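Local coordinates for protein iota-carrageenase (Alteromonas sp., PDB 1H80) that hydrolyses iota-carrageenan, a sulfated galactan of red algal cell walls, cutting its 1,4-beta linkages with inversion of anomeric configuration, at residues 276-281 / 408-413; 251-256 / 417-422. All blocks are in the same frame, centred on the assembly; numbering follows the deposited sequence.

Interaction 1 of 2, residues 276-281 / 408-413. With CA (calcium ion), chain E.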
# COMPACT_ATOMS: atom_id res chain seq x y z
N ARG A 276 -10.13 -6.32 4.45
CA ARG A 276 -9.57 -7.60 4.86
C ARG A 276 -8.70 -7.41 6.08
O ARG A 276 -7.88 -6.50 6.14
CB ARG A 276 -8.74 -8.19 3.72
CG ARG A 276 -7.92 -9.38 4.13
CD ARG A 276 -7.08 -9.88 2.97
NE ARG A 276 -5.85 -10.50 3.43
CZ ARG A 276 -4.88 -10.90 2.62
NH1 ARG A 276 -5.00 -10.75 1.31
NH2 ARG A 276 -3.78 -11.46 3.12
N SER A 277 -8.88 -8.28 7.07
CA SER A 277 -8.09 -8.22 8.29
C SER A 277 -7.49 -9.59 8.56
O SER A 277 -8.22 -10.59 8.63
CB SER A 277 -8.96 -7.78 9.47
OG SER A 277 -9.46 -6.47 9.25
N ASP A 278 -6.17 -9.63 8.70
CA ASP A 278 -5.46 -10.88 8.96
C ASP A 278 -5.05 -10.95 10.42
O ASP A 278 -4.81 -9.94 11.06
CB ASP A 278 -4.19 -10.97 8.12
CG ASP A 278 -4.46 -11.03 6.63
OD1 ASP A 278 -5.64 -11.12 6.23
OD2 ASP A 278 -3.48 -10.99 5.86
N SER A 279 -4.96 -12.17 10.93
CA SER A 279 -4.55 -12.35 12.31
C SER A 279 -3.08 -11.98 12.46
O SER A 279 -2.29 -12.12 11.52
CB SER A 279 -4.75 -13.81 12.73
OG SER A 279 -4.23 -14.04 14.03
N GLY A 280 -2.72 -11.48 13.63
CA GLY A 280 -1.32 -11.17 13.87
C GLY A 280 -0.73 -12.54 14.13
O GLY A 280 -1.46 -13.46 14.50
N PHE A 281 0.57 -12.70 13.91
CA PHE A 281 1.19 -13.99 14.15
C PHE A 281 2.65 -13.84 14.51
O PHE A 281 3.25 -12.78 14.30
CB PHE A 281 1.06 -14.90 12.92
CG PHE A 281 1.71 -14.34 11.69
CD1 PHE A 281 1.06 -13.39 10.91
CD2 PHE A 281 2.97 -14.78 11.29
CE1 PHE A 281 1.66 -12.87 9.77
CE2 PHE A 281 3.58 -14.26 10.15
CZ PHE A 281 2.92 -13.31 9.38
N ILE A 408 -13.53 -9.62 4.88
CA ILE A 408 -12.86 -10.84 5.27
C ILE A 408 -12.14 -10.50 6.57
O ILE A 408 -11.38 -9.53 6.64
CB ILE A 408 -11.84 -11.31 4.22
CG1 ILE A 408 -12.57 -11.71 2.94
CG2 ILE A 408 -11.03 -12.49 4.76
CD1 ILE A 408 -11.65 -12.16 1.81
N ASP A 409 -12.42 -11.27 7.61
CA ASP A 409 -11.79 -11.05 8.91
C ASP A 409 -11.35 -12.39 9.45
O ASP A 409 -12.17 -13.16 9.95
CB ASP A 409 -12.79 -10.41 9.88
CG ASP A 409 -12.15 -10.07 11.22
OD1 ASP A 409 -11.20 -10.76 11.62
OD2 ASP A 409 -12.62 -9.11 11.87
N THR A 410 -10.05 -12.67 9.36
CA THR A 410 -9.53 -13.93 9.85
C THR A 410 -8.81 -13.80 11.19
O THR A 410 -7.93 -14.60 11.50
CB THR A 410 -8.57 -14.58 8.82
OG1 THR A 410 -7.51 -13.67 8.51
CG2 THR A 410 -9.33 -14.93 7.54
N THR A 411 -9.18 -12.79 11.97
CA THR A 411 -8.57 -12.61 13.28
C THR A 411 -9.26 -13.60 14.21
O THR A 411 -10.47 -13.82 14.10
CB THR A 411 -8.77 -11.18 13.82
OG1 THR A 411 -10.17 -10.89 13.95
CG2 THR A 411 -8.13 -10.16 12.89
N PRO A 412 -8.51 -14.22 15.13
CA PRO A 412 -9.06 -15.19 16.08
C PRO A 412 -10.00 -14.61 17.13
O PRO A 412 -9.55 -14.15 18.18
CB PRO A 412 -7.81 -15.80 16.70
CG PRO A 412 -6.88 -14.63 16.75
CD PRO A 412 -7.07 -14.01 15.38
N GLU A 413 -11.30 -14.63 16.84
CA GLU A 413 -12.31 -14.10 17.75
C GLU A 413 -12.16 -14.66 19.17
O GLU A 413 -12.31 -13.93 20.15
CB GLU A 413 -13.71 -14.42 17.23
CA CA E . -11.07 -9.98 16.08
O HOH W 1 -11.88 -7.10 8.33
O HOH W 2 -7.75 -12.65 5.99
O HOH W 3 -5.16 -14.67 9.13
O HOH W 4 -12.44 -8.60 14.47
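R276 and S277 pair in parallel with I408 and D409, neighbouring strands in one sheet of the beta-helix, although more than 120 residues separate them in sequence. Two backbone hydrogen bonds join the strands: S277 N to I408 O (2.8 Å) and T410 N to S277 O (2.9 Å). R276 CA also makes a CA-H...O contact with I408 O. R276 and I408 project from one face of the sheet, S277 and D409 from the other.

Water extends the pairing. One molecule joins D278 OD1 to T410 OG1, whose side chains lie side by side and point the same way; another connects S279 N with the same T410 hydroxyl.

A salt bridge forms within 276-281, where R276 grips the carboxylate of D278 side-on: NE meets OD1 at 2.9 Å in the guanidinium plane and NH2 meets OD2 at 2.8 Å, each oxygen using its syn lone pair. With CG of R276 anti to its backbone N (chi1 170°) and the chain extended to NE, the guanidinium reaches two residues ahead.

Packing continues beyond the strands, where S279 lies against P412, its OG 3.1 Å from P412 CD, while OG donates to G280 O.

D409 OD1 accepts twice from T411, from its backbone N, which makes an Asx turn, and from OG1 at 2.6 Å. D409 is thus a second-shell residue that positions the T411 hydroxyl: OG1 gives its hydrogen to the carboxylate and binds the calcium ion at 2.5 Å, and D409 OD2 takes a bond from a water on the same metal.

Interaction 2 of 2, residues 251-256 / 417-422; sequences FGPHFM and YDYDVK. With CA (calcium ion), chain E.
F251-G252-P253 and Y419-D420-V421 run in nearly opposite directions, F251 facing V421 with their CA atoms 8.4 Å apart and P253 facing Y419, a spacing bridged by side chains. P253 to M256 forms a type II' turn, closed by M256 N on P253 O, that carries the chain away from the contact.

F251 and V421 meet through a CH-pi contact: V421 CG2 sits over one face of the ring, offset toward its rim, 4.3 Å from the centroid. The other methyl, CG1, reaches F251 CE1 at 3.9 Å, so both branches of V421 bear on the same ring. Y419 approaches P253 from the opposite direction. Its CE1 lies 3.7 Å from P253 CG, and its OH 3.4 Å from P253 CD, while F251 CB lies at the edge of the phenol near its plane. With chi1 at 68°, between its own backbone N and carbonyl carbon, the Y419 ring extends toward P253. The phenol oxygen comes near F251 O at a poor angle; its polar partner is instead on D278.

Residues 418-420 also bind calcium: Y419 through its backbone O at 2.4 Å, D418 through both carboxylate oxygens, and D420 through OD1 at 2.5 Å; T411 and a water complete the site.

F251 belongs to the parallel sheet of strand 250-252, where its side chain touches S277 of the adjacent strand, whereas V421 packs on V351 and V353 of strand 351-359, the partner of strand 421-429. The ring of F348 meets F251 edge-to-face and also reaches Y419.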
# COMPACT_ATOMS: atom_id res chain seq x y z
N PHE A 251 -5.65 -5.01 6.88
CA PHE A 251 -4.94 -4.91 8.14
C PHE A 251 -4.21 -6.22 8.35
O PHE A 251 -4.83 -7.29 8.32
CB PHE A 251 -5.91 -4.68 9.31
CG PHE A 251 -6.68 -3.40 9.23
CD1 PHE A 251 -7.86 -3.32 8.50
CD2 PHE A 251 -6.22 -2.26 9.89
CE1 PHE A 251 -8.57 -2.13 8.42
CE2 PHE A 251 -6.92 -1.07 9.81
CZ PHE A 251 -8.10 -1.00 9.08
N GLY A 252 -2.90 -6.14 8.54
CA GLY A 252 -2.10 -7.33 8.77
C GLY A 252 -0.94 -6.88 9.63
O GLY A 252 0.11 -6.52 9.11
N PRO A 253 -1.10 -6.91 10.96
CA PRO A 253 -0.05 -6.47 11.88
C PRO A 253 1.18 -7.36 12.02
O PRO A 253 2.21 -6.92 12.52
CB PRO A 253 -0.80 -6.32 13.20
CG PRO A 253 -1.76 -7.48 13.13
CD PRO A 253 -2.27 -7.42 11.70
N HIS A 254 1.08 -8.60 11.56
CA HIS A 254 2.19 -9.53 11.68
C HIS A 254 2.62 -9.59 13.15
O HIS A 254 1.85 -10.04 13.99
CB HIS A 254 3.35 -9.10 10.78
CG HIS A 254 3.14 -9.42 9.33
ND1 HIS A 254 3.87 -10.39 8.67
CD2 HIS A 254 2.26 -8.93 8.43
CE1 HIS A 254 3.44 -10.47 7.42
NE2 HIS A 254 2.46 -9.60 7.25
N PHE A 255 3.82 -9.10 13.45
CA PHE A 255 4.37 -9.13 14.81
C PHE A 255 4.26 -7.79 15.55
O PHE A 255 4.54 -7.71 16.74
CB PHE A 255 5.85 -9.50 14.73
CG PHE A 255 6.64 -8.58 13.85
CD1 PHE A 255 6.97 -7.30 14.28
CD2 PHE A 255 7.00 -8.97 12.56
CE1 PHE A 255 7.63 -6.41 13.44
CE2 PHE A 255 7.67 -8.09 11.71
CZ PHE A 255 7.98 -6.80 12.15
N MET A 256 3.85 -6.75 14.83
CA MET A 256 3.77 -5.41 15.39
C MET A 256 2.50 -5.00 16.12
O MET A 256 1.39 -5.30 15.69
CB MET A 256 4.06 -4.40 14.27
CG MET A 256 3.94 -2.93 14.66
SD MET A 256 5.11 -2.41 15.93
CE MET A 256 6.62 -3.06 15.25
N TYR A 417 -5.07 -13.13 22.21
CA TYR A 417 -4.28 -12.41 21.23
C TYR A 417 -5.17 -12.19 20.02
O TYR A 417 -5.21 -13.01 19.10
CB TYR A 417 -3.05 -13.21 20.81
CG TYR A 417 -2.18 -13.65 21.95
CD1 TYR A 417 -2.49 -14.81 22.68
CD2 TYR A 417 -1.05 -12.93 22.32
CE1 TYR A 417 -1.68 -15.22 23.74
CE2 TYR A 417 -0.24 -13.34 23.37
CZ TYR A 417 -0.56 -14.49 24.08
OH TYR A 417 0.24 -14.89 25.12
N ASP A 418 -5.90 -11.09 20.02
CA ASP A 418 -6.81 -10.77 18.93
C ASP A 418 -7.09 -9.28 18.93
O ASP A 418 -6.98 -8.61 19.96
CB ASP A 418 -8.12 -11.54 19.10
CG ASP A 418 -9.14 -11.21 18.02
OD1 ASP A 418 -8.81 -11.37 16.83
OD2 ASP A 418 -10.28 -10.81 18.37
N TYR A 419 -7.44 -8.75 17.77
CA TYR A 419 -7.78 -7.34 17.67
C TYR A 419 -9.04 -7.30 16.83
O TYR A 419 -9.35 -8.26 16.12
CB TYR A 419 -6.65 -6.52 17.03
CG TYR A 419 -6.39 -6.80 15.56
CD1 TYR A 419 -5.60 -7.88 15.16
CD2 TYR A 419 -6.92 -5.97 14.58
CE1 TYR A 419 -5.35 -8.12 13.80
CE2 TYR A 419 -6.68 -6.20 13.23
CZ TYR A 419 -5.90 -7.28 12.85
OH TYR A 419 -5.68 -7.51 11.51
N ASP A 420 -9.79 -6.21 16.92
CA ASP A 420 -11.02 -6.11 16.17
C ASP A 420 -11.09 -4.95 15.21
O ASP A 420 -10.73 -3.82 15.54
CB ASP A 420 -12.22 -6.03 17.12
CG ASP A 420 -12.31 -7.21 18.06
OD1 ASP A 420 -12.14 -8.36 17.59
OD2 ASP A 420 -12.56 -6.99 19.26
N VAL A 421 -11.55 -5.24 14.00
CA VAL A 421 -11.73 -4.23 12.99
C VAL A 421 -13.24 -4.14 12.88
O VAL A 421 -13.88 -4.98 12.24
CB VAL A 421 -11.12 -4.67 11.64
CG1 VAL A 421 -11.48 -3.66 10.55
CG2 VAL A 421 -9.61 -4.78 11.77
N LYS A 422 -13.82 -3.15 13.54
CA LYS A 422 -15.26 -2.97 13.53
C LYS A 422 -15.70 -2.30 12.24
O LYS A 422 -15.18 -1.26 11.86
CB LYS A 422 -15.70 -2.13 14.74
CG LYS A 422 -15.42 -2.78 16.09
CD LYS A 422 -16.12 -2.03 17.22
CE LYS A 422 -16.04 -2.77 18.55
NZ LYS A 422 -14.92 -2.30 19.42
CA CA E . -11.07 -9.98 16.08
O HOH W 4 -12.44 -8.60 14.47

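The two contacts lie with their centres about 6 Å apart and share one calcium ion. Interaction 1 supplies T411 OG1, interaction 2 the ligands from 418-420, and one bound water belongs to both, so the metal ties the residues after strand 407-409 to those leading into strand 421-429. Strands 250-252 and 275-277 are neighbours in the same sheet, and D278 joins the contacts through its backbone: its N lies 2.7 Å from F251 O and its O 2.6 Å from Y419 OH, both hydrogen-bonded pairs. Along the chain, interaction 1 is nested inside the loop closed by interaction 2.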